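Ribonuclease H (Uncultured organism, PDB 3U3G) probably cleaves the RNA strand of RNA/DNA hybrids, as a type 1 ribonuclease H. Local coordinates at residues Ala56-Asp59 / Leu60-Phe63. Residues are numbered along the deposited sequence; the frame is centred on the assembly and turned at random.
Sequences ALED and LQMF
Leu60 N reaches back to Ala56 O (3.0 Å, N-H...O angle 152°), an i to i+4 bond of alpha-helical spacing. Beyond it the spacing drops to i+3: Leu57 O, 3.8 Å from Gln61 N, is too distant to continue the pattern. Gln61 N bonds Glu58 O at 3.0 Å and Met62 N bonds Asp59 O at 2.9 Å, and Phe63 N continues the series to Leu60 O.

Among the polar side chains, Glu58 and Gln61 meet through water: OE1 and NE2 are 4.1 Å apart, yet one water donates to Glu58 OE1 at 2.7 Å and accepts from Gln61 NE2 at 2.7 Å. Glu58 CG lies anti to its backbone nitrogen (chi1 166°), and a bend at chi2 swings the carboxylate round to the water. Asp59 is a buried residue, and its carboxylate has two partners: OD1 in a salt bridge with Arg55 and OD2 hydrogen-bonded to Ser36.

Between apolar side chains, Leu57 CD2 meets Leu60 CD1 at 4.1 Å. Both leucines touch Val111, while Leu60 and Ala56 pack on Ile6 of the central strand 3-12. The shift from i+4 to i+3 bonding is characteristic of a helix C-terminus tightening into 3-10-like turns, here ending helix 45-60 of the RNase H fold.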
loop_
_atom_site.group_PDB
_atom_site.type_symbol
_atom_site.label_atom_id
_atom_site.label_comp_id
_atom_site.label_asym_id
_atom_site.label_seq_id
_atom_site.Cartn_x
_atom_site.Cartn_y
_atom_site.Cartn_z
ATOM N N ALA A 56 -0.563 -4.837 1.533
ATOM C CA ALA A 56 0.360 -4.584 2.647
ATOM C C ALA A 56 -0.201 -5.030 3.992
ATOM O O ALA A 56 0.511 -5.625 4.805
ATOM C CB ALA A 56 0.773 -3.115 2.695
ATOM N N LEU A 57 -1.489 -4.761 4.219
ATOM C CA LEU A 57 -2.145 -5.212 5.448
ATOM C C LEU A 57 -2.221 -6.737 5.575
ATOM O O LEU A 57 -2.091 -7.268 6.686
ATOM C CB LEU A 57 -3.537 -4.587 5.567
ATOM C CG LEU A 57 -3.470 -3.072 5.762
ATOM C CD1 LEU A 57 -4.866 -2.493 5.549
ATOM C CD2 LEU A 57 -2.982 -2.713 7.175
ATOM N N GLU A 58 -2.336 -7.431 4.444
ATOM C CA GLU A 58 -2.259 -8.885 4.414
ATOM C C GLU A 58 -0.844 -9.372 4.724
ATOM O O GLU A 58 -0.650 -10.286 5.538
ATOM C CB GLU A 58 -2.734 -9.384 3.049
ATOM C CG GLU A 58 -2.428 -10.833 2.717
ATOM C CD GLU A 58 -3.505 -11.789 3.175
ATOM O OE1 GLU A 58 -4.302 -11.397 4.068
ATOM O OE2 GLU A 58 -3.402 -12.992 2.811
ATOM N N ASP A 59 0.143 -8.759 4.078
ATOM C CA ASP A 59 1.543 -9.115 4.312
ATOM C C ASP A 59 1.845 -9.019 5.797
ATOM O O ASP A 59 2.548 -9.858 6.353
ATOM C CB ASP A 59 2.455 -8.139 3.565
ATOM C CG ASP A 59 2.405 -8.319 2.051
ATOM O OD1 ASP A 59 2.131 -9.437 1.566
ATOM O OD2 ASP A 59 2.861 -7.388 1.359
ATOM N N LEU A 60 1.340 -7.965 6.432
ATOM C CA LEU A 60 1.617 -7.768 7.850
ATOM C C LEU A 60 1.280 -8.990 8.704
ATOM O O LEU A 60 1.907 -9.217 9.747
ATOM C CB LEU A 60 0.876 -6.535 8.377
ATOM C CG LEU A 60 1.520 -5.201 8.020
ATOM C CD1 LEU A 60 0.681 -4.051 8.566
ATOM C CD2 LEU A 60 2.939 -5.164 8.593
ATOM N N GLN A 61 0.211 -9.714 8.364
ATOM C CA GLN A 61 -0.168 -10.876 9.158
ATOM C C GLN A 61 0.939 -11.914 9.251
ATOM O O GLN A 61 0.996 -12.694 10.196
ATOM C CB GLN A 61 -1.426 -11.529 8.612
ATOM C CG GLN A 61 -2.616 -10.592 8.521
ATOM C CD GLN A 61 -3.889 -11.229 9.042
ATOM O OE1 GLN A 61 -4.171 -11.193 10.238
ATOM N NE2 GLN A 61 -4.593 -11.932 8.165
ATOM N N MET A 62 1.850 -11.911 8.284
ATOM C CA MET A 62 2.901 -12.910 8.284
ATOM C C MET A 62 3.971 -12.701 9.355
ATOM O O MET A 62 4.706 -13.632 9.676
ATOM C CB MET A 62 3.519 -13.025 6.901
ATOM C CG MET A 62 2.506 -13.431 5.839
ATOM S SD MET A 62 1.888 -15.123 6.025
ATOM C CE MET A 62 3.205 -15.995 5.167
ATOM N N PHE A 63 3.984 -11.517 9.968
ATOM C CA PHE A 63 4.872 -11.252 11.104
ATOM C C PHE A 63 4.403 -11.970 12.350
ATOM O O PHE A 63 5.157 -12.080 13.318
ATOM C CB PHE A 63 4.995 -9.743 11.363
ATOM C CG PHE A 63 5.855 -9.026 10.363
ATOM C CD1 PHE A 63 7.242 -9.102 10.444
ATOM C CD2 PHE A 63 5.286 -8.219 9.386
ATOM C CE1 PHE A 63 8.045 -8.415 9.542
ATOM C CE2 PHE A 63 6.077 -7.491 8.509
ATOM C CZ PHE A 63 7.468 -7.609 8.569
HETATM O O HOH W 1 -4.188 -13.363 5.952
#